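Local coordinates for protein synaptotagmin-4 (Rattus norvegicus, PDB 1W15) that takes part in the mobility of neuronal dense core vesicles through its interaction with the motor KIF1A, represented here by its C2B domain, at residues L50-N58 with K68-P78. Residues are numbered along the deposited sequence; the frame is centred on the assembly and turned at random.
With CA (calcium ion), chain B.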
ATOM      1  N   LEU A  50       7.506 -17.408 -20.969  1.00 51.63           N
ATOM      2  CA  LEU A  50       7.019 -16.735 -19.754  1.00 52.73           C
ATOM      3  C   LEU A  50       5.570 -16.242 -19.879  1.00 51.38           C
ATOM      4  O   LEU A  50       5.080 -15.905 -20.961  1.00 52.46           O
ATOM      5  CB  LEU A  50       7.961 -15.596 -19.331  1.00 53.14           C
ATOM      6  CG  LEU A  50       9.261 -15.988 -18.618  1.00 55.17           C
ATOM      7  CD1 LEU A  50      10.291 -14.861 -18.660  1.00 56.70           C
ATOM      8  CD2 LEU A  50       8.958 -16.365 -17.176  1.00 57.00           C
ATOM      9  N   SER A  51       4.880 -16.232 -18.758  1.00 50.22           N
ATOM     10  CA  SER A  51       3.481 -15.894 -18.773  1.00 48.43           C
ATOM     11  C   SER A  51       3.342 -14.373 -18.660  1.00 46.31           C
ATOM     12  O   SER A  51       4.323 -13.668 -18.363  1.00 45.66           O
ATOM     13  CB  SER A  51       2.752 -16.657 -17.669  1.00 47.74           C
ATOM     14  OG  SER A  51       3.086 -16.132 -16.375  1.00 53.28           O
ATOM     15  N   ASP A  52       2.131 -13.889 -18.930  1.00 43.51           N
ATOM     16  CA  ASP A  52       1.755 -12.475 -18.803  1.00 40.96           C
ATOM     17  C   ASP A  52       0.660 -12.425 -17.767  1.00 38.85           C
ATOM     18  O   ASP A  52      -0.514 -12.391 -18.150  1.00 37.31           O
ATOM     19  CB  ASP A  52       1.215 -11.979 -20.145  1.00 39.85           C
ATOM     20  CG  ASP A  52       2.221 -12.161 -21.251  1.00 43.48           C
ATOM     21  OD1 ASP A  52       3.342 -11.655 -21.116  1.00 43.84           O
ATOM     22  OD2 ASP A  52       1.997 -12.817 -22.276  1.00 45.73           O
ATOM     23  N   PRO A  53       1.019 -12.502 -16.470  1.00 36.80           N
ATOM     24  CA  PRO A  53       0.004 -12.683 -15.429  1.00 36.70           C
ATOM     25  C   PRO A  53      -0.878 -11.485 -15.091  1.00 35.01           C
ATOM     26  O   PRO A  53      -0.417 -10.353 -15.120  1.00 35.59           O
ATOM     27  CB  PRO A  53       0.814 -13.103 -14.190  1.00 36.12           C
ATOM     28  CG  PRO A  53       2.229 -12.525 -14.448  1.00 37.46           C
ATOM     29  CD  PRO A  53       2.394 -12.526 -15.928  1.00 36.29           C
ATOM     30  N   TYR A  54      -2.133 -11.769 -14.783  1.00 33.04           N
ATOM     31  CA  TYR A  54      -3.002 -10.824 -14.064  1.00 34.21           C
ATOM     32  C   TYR A  54      -3.776 -11.645 -13.047  1.00 34.51           C
ATOM     33  O   TYR A  54      -3.743 -12.884 -13.081  1.00 36.16           O
ATOM     34  CB  TYR A  54      -3.959 -10.086 -15.000  1.00 34.16           C
ATOM     35  CG  TYR A  54      -4.968 -10.937 -15.743  1.00 35.78           C
ATOM     36  CD1 TYR A  54      -4.591 -11.702 -16.861  1.00 34.25           C
ATOM     37  CD2 TYR A  54      -6.298 -10.965 -15.335  1.00 37.39           C
ATOM     38  CE1 TYR A  54      -5.533 -12.470 -17.558  1.00 36.88           C
ATOM     39  CE2 TYR A  54      -7.264 -11.753 -16.007  1.00 37.82           C
ATOM     40  CZ  TYR A  54      -6.868 -12.496 -17.085  1.00 38.03           C
ATOM     41  OH  TYR A  54      -7.813 -13.238 -17.723  1.00 36.52           O
ATOM     42  N   VAL A  55      -4.479 -10.975 -12.144  1.00 34.69           N
ATOM     43  CA  VAL A  55      -5.193 -11.695 -11.128  1.00 34.81           C
ATOM     44  C   VAL A  55      -6.646 -11.252 -11.120  1.00 36.13           C
ATOM     45  O   VAL A  55      -6.961 -10.041 -11.103  1.00 36.54           O
ATOM     46  CB  VAL A  55      -4.568 -11.416  -9.718  1.00 35.85           C
ATOM     47  CG1 VAL A  55      -5.376 -12.155  -8.625  1.00 33.86           C
ATOM     48  CG2 VAL A  55      -3.104 -11.839  -9.740  1.00 34.19           C
ATOM     49  N   LYS A  56      -7.527 -12.237 -11.101  1.00 35.84           N
ATOM     50  CA  LYS A  56      -8.948 -12.008 -10.993  1.00 36.46           C
ATOM     51  C   LYS A  56      -9.356 -12.389  -9.589  1.00 36.85           C
ATOM     52  O   LYS A  56      -8.887 -13.408  -9.063  1.00 36.91           O
ATOM     53  CB  LYS A  56      -9.676 -12.938 -11.981  1.00 37.39           C
ATOM     54  CG  LYS A  56     -11.161 -12.728 -11.951  1.00 39.86           C
ATOM     55  CD  LYS A  56     -11.702 -12.829 -13.328  1.00 48.99           C
ATOM     56  CE  LYS A  56     -13.194 -12.671 -13.312  1.00 48.33           C
ATOM     57  NZ  LYS A  56     -13.672 -13.108 -14.619  1.00 45.36           N
ATOM     58  N   VAL A  57     -10.226 -11.579  -8.998  1.00 35.91           N
ATOM     59  CA  VAL A  57     -10.651 -11.754  -7.621  1.00 35.83           C
ATOM     60  C   VAL A  57     -12.196 -11.865  -7.620  1.00 35.52           C
ATOM     61  O   VAL A  57     -12.890 -10.926  -8.024  1.00 36.31           O
ATOM     62  CB  VAL A  57     -10.203 -10.588  -6.706  1.00 36.18           C
ATOM     63  CG1 VAL A  57     -10.547 -10.909  -5.208  1.00 37.01           C
ATOM     64  CG2 VAL A  57      -8.675 -10.297  -6.841  1.00 34.79           C
ATOM     65  N   ASN A  58     -12.731 -13.000  -7.180  1.00 35.08           N
ATOM     66  CA  ASN A  58     -14.191 -13.203  -7.119  1.00 34.22           C
ATOM     67  C   ASN A  58     -14.599 -13.236  -5.656  1.00 34.90           C
ATOM     68  O   ASN A  58     -13.941 -13.895  -4.870  1.00 36.96           O
ATOM     69  CB  ASN A  58     -14.584 -14.525  -7.812  1.00 34.12           C
ATOM     70  CG  ASN A  58     -14.372 -14.482  -9.314  1.00 35.67           C
ATOM     71  OD1 ASN A  58     -14.657 -13.460  -9.934  1.00 36.24           O
ATOM     72  ND2 ASN A  58     -13.870 -15.581  -9.919  1.00 36.58           N
ATOM     73  N   LYS A  68     -16.802  -9.087  -8.570  1.00 37.60           N
ATOM     74  CA  LYS A  68     -15.563  -9.543  -9.199  1.00 39.20           C
ATOM     75  C   LYS A  68     -14.667  -8.328  -9.500  1.00 39.14           C
ATOM     76  O   LYS A  68     -15.190  -7.235  -9.767  1.00 39.41           O
ATOM     77  CB  LYS A  68     -15.839 -10.374 -10.484  1.00 38.54           C
ATOM     78  CG  LYS A  68     -16.604  -9.611 -11.538  1.00 43.05           C
ATOM     79  CD  LYS A  68     -16.848 -10.400 -12.830  1.00 47.85           C
ATOM     80  CE  LYS A  68     -17.406  -9.456 -13.909  1.00 51.30           C
ATOM     81  NZ  LYS A  68     -17.509 -10.131 -15.258  1.00 56.21           N
ATOM     82  N   LYS A  69     -13.351  -8.522  -9.483  1.00 38.87           N
ATOM     83  CA  LYS A  69     -12.374  -7.467  -9.785  1.00 38.76           C
ATOM     84  C   LYS A  69     -11.267  -8.116 -10.560  1.00 38.83           C
ATOM     85  O   LYS A  69     -11.123  -9.330 -10.526  1.00 38.94           O
ATOM     86  CB  LYS A  69     -11.756  -6.928  -8.481  1.00 38.86           C
ATOM     87  CG  LYS A  69     -12.771  -6.460  -7.413  1.00 38.86           C
ATOM     88  CD  LYS A  69     -13.461  -5.157  -7.741  1.00 40.93           C
ATOM     89  CE  LYS A  69     -14.358  -4.778  -6.550  1.00 41.39           C
ATOM     90  NZ  LYS A  69     -15.087  -3.579  -6.931  1.00 44.46           N
ATOM     91  N   LYS A  70     -10.464  -7.328 -11.253  1.00 38.85           N
ATOM     92  CA  LYS A  70      -9.256  -7.870 -11.852  1.00 39.72           C
ATOM     93  C   LYS A  70      -8.171  -6.831 -11.926  1.00 39.13           C
ATOM     94  O   LYS A  70      -8.480  -5.617 -11.966  1.00 39.84           O
ATOM     95  CB  LYS A  70      -9.522  -8.547 -13.189  1.00 41.41           C
ATOM     96  CG  LYS A  70      -9.665  -7.705 -14.345  1.00 43.15           C
ATOM     97  CD  LYS A  70     -10.052  -8.620 -15.523  1.00 50.55           C
ATOM     98  CE  LYS A  70     -10.525  -7.759 -16.691  1.00 55.65           C
ATOM     99  NZ  LYS A  70     -11.198  -8.613 -17.752  1.00 61.86           N
ATOM    100  N   THR A  71      -6.919  -7.293 -11.854  1.00 37.62           N
ATOM    101  CA  THR A  71      -5.775  -6.409 -11.951  1.00 37.57           C
ATOM    102  C   THR A  71      -5.412  -6.201 -13.380  1.00 39.76           C
ATOM    103  O   THR A  71      -5.915  -6.891 -14.264  1.00 38.39           O
ATOM    104  CB  THR A  71      -4.512  -6.986 -11.228  1.00 37.82           C
ATOM    105  OG1 THR A  71      -3.991  -8.091 -12.002  1.00 36.77           O
ATOM    106  CG2 THR A  71      -4.828  -7.547  -9.811  1.00 35.05           C
ATOM    107  N   HIS A  72      -4.481  -5.275 -13.582  1.00 41.56           N
ATOM    108  CA  HIS A  72      -3.795  -5.094 -14.864  1.00 43.44           C
ATOM    109  C   HIS A  72      -2.880  -6.260 -15.092  1.00 43.85           C
ATOM    110  O   HIS A  72      -2.573  -7.036 -14.167  1.00 42.54           O
ATOM    111  CB  HIS A  72      -2.965  -3.815 -14.841  1.00 44.70           C
ATOM    112  CG  HIS A  72      -3.796  -2.578 -14.756  1.00 51.19           C
ATOM    113  ND1 HIS A  72      -4.203  -1.876 -15.877  1.00 54.54           N
ATOM    114  CD2 HIS A  72      -4.361  -1.952 -13.692  1.00 53.27           C
ATOM    115  CE1 HIS A  72      -4.934  -0.839 -15.501  1.00 57.48           C
ATOM    116  NE2 HIS A  72      -5.047  -0.864 -14.180  1.00 58.56           N
ATOM    117  N   VAL A  73      -2.464  -6.416 -16.334  1.00 43.72           N
ATOM    118  CA  VAL A  73      -1.568  -7.542 -16.577  1.00 46.48           C
ATOM    119  C   VAL A  73      -0.107  -7.087 -16.609  1.00 48.87           C
ATOM    120  O   VAL A  73       0.234  -6.043 -17.142  1.00 48.79           O
ATOM    121  CB  VAL A  73      -1.929  -8.263 -17.881  1.00 46.55           C
ATOM    122  CG1 VAL A  73      -3.015  -7.504 -18.630  1.00 43.90           C
ATOM    123  CG2 VAL A  73      -0.710  -8.423 -18.771  1.00 43.41           C
ATOM    124  N   LYS A  74       0.743  -7.938 -16.028  1.00 51.07           N
ATOM    125  CA  LYS A  74       2.191  -7.745 -16.110  1.00 54.92           C
ATOM    126  C   LYS A  74       2.741  -8.651 -17.226  1.00 57.28           C
ATOM    127  O   LYS A  74       2.383  -9.821 -17.301  1.00 57.84           O
ATOM    128  CB  LYS A  74       2.794  -8.009 -14.739  1.00 55.21           C
ATOM    129  CG  LYS A  74       2.237  -7.036 -13.677  1.00 55.24           C
ATOM    130  CD  LYS A  74       2.511  -5.582 -14.131  1.00 60.83           C
ATOM    131  CE  LYS A  74       2.186  -4.495 -13.081  1.00 61.18           C
ATOM    132  NZ  LYS A  74       0.766  -4.033 -13.156  1.00 61.11           N
ATOM    133  N   LYS A  75       3.552  -8.113 -18.134  1.00 59.94           N
ATOM    134  CA  LYS A  75       3.981  -8.884 -19.331  1.00 62.00           C
ATOM    135  C   LYS A  75       5.235  -9.769 -19.127  1.00 62.74           C
ATOM    136  O   LYS A  75       6.237  -9.324 -18.538  1.00 62.80           O
ATOM    137  CB  LYS A  75       4.199  -7.948 -20.527  1.00 62.55           C
ATOM    138  CG  LYS A  75       2.903  -7.400 -21.137  1.00 65.62           C
ATOM    139  CD  LYS A  75       3.248  -6.299 -22.179  1.00 70.19           C
ATOM    140  CE  LYS A  75       2.282  -6.293 -23.372  1.00 70.59           C
ATOM    141  NZ  LYS A  75       2.718  -5.303 -24.411  1.00 72.57           N
ATOM    142  N   CYS A  76       5.149 -11.015 -19.609  1.00 63.13           N
ATOM    143  CA  CYS A  76       6.290 -11.939 -19.755  1.00 63.76           C
ATOM    144  C   CYS A  76       7.237 -12.033 -18.532  1.00 63.27           C
ATOM    145  O   CYS A  76       8.413 -11.597 -18.589  1.00 63.10           O
ATOM    146  CB  CYS A  76       7.069 -11.589 -21.027  1.00 63.91           C
ATOM    147  SG  CYS A  76       8.343 -12.790 -21.485  1.00 68.71           S
ATOM    148  N   THR A  77       6.728 -12.622 -17.447  1.00 62.19           N
ATOM    149  CA  THR A  77       7.456 -12.675 -16.173  1.00 61.48           C
ATOM    150  C   THR A  77       6.899 -13.725 -15.147  1.00 60.99           C
ATOM    151  O   THR A  77       5.673 -13.827 -14.950  1.00 60.77           O
ATOM    152  CB  THR A  77       7.568 -11.205 -15.557  1.00 61.73           C
ATOM    153  OG1 THR A  77       8.191 -11.239 -14.259  1.00 61.09           O
ATOM    154  CG2 THR A  77       6.166 -10.549 -15.342  1.00 59.77           C
ATOM    155  N   PRO A  78       7.803 -14.457 -14.459  1.00 60.19           N
ATOM    156  CA  PRO A  78       7.379 -15.427 -13.420  1.00 58.63           C
ATOM    157  C   PRO A  78       7.173 -14.751 -12.044  1.00 56.59           C
ATOM    158  O   PRO A  78       6.815 -15.426 -11.079  1.00 53.75           O
ATOM    159  CB  PRO A  78       8.567 -16.409 -13.359  1.00 58.82           C
ATOM    160  CG  PRO A  78       9.815 -15.518 -13.667  1.00 59.42           C
ATOM    161  CD  PRO A  78       9.287 -14.388 -14.558  1.00 60.23           C
TER
HETATM  162 CA    CA B1001       0.773 -14.978 -22.484  1.00 70.74          CA
HETATM  163  O   HOH W   1     -10.586 -11.879 -17.645  1.00 68.64           O
HETATM  164  O   HOH W   2     -14.237 -10.689 -15.871  1.00 59.62           O
HETATM  165  O   HOH W   3       2.274 -15.776 -24.643  1.00 73.34           O
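The beta hairpin of strands 53-61 and 64-70 lies at one border of a four-stranded sheet in the C2B beta-sandwich; its strands pair antiparallel, and beyond strand 64-70 the chain continues as a loop beside residues 50-53 to the calcium ion. Val-57 and Lys-69 form a hydrogen-bonded pair, Val-57 N reaching Lys-69 O at 2.9 Å and nearly straight (174°). Thr-71 N still bonds to Val-55 O, but the return bond is taken over by a side chain: Val-55 N donates to Thr-71 OG1 (2.9 Å), which itself donates to His-72 O. This rotation (chi1 72°) turns OG1 to Val-55 N and leaves CG2 to pack on Val-55 CB, on the side facing Val-36 of the other sheet. A valine in place of Thr-71 would probably leave Val-55 N without its acceptor and His-72 O without the hydroxyl that donates to it. Farther along, Lys-74 N donates to Pro-53 O, and Thr-77 N to Ser-51 O, both at 2.8 Å. Asp-52 OD2 binds calcium at 2.5 Å, alongside Asp-106, Ser-107 and Glu-108, while OD1 lies doubtfully close to Cys-76 N (2.4 Å). On the Lys-56 face, a water receives a bond from Lys-56 NZ (2.8 Å) and a weak one from Lys-68 NZ. At the far end, Leu-50 CB touches Cys-76 SG at 3.6 Å.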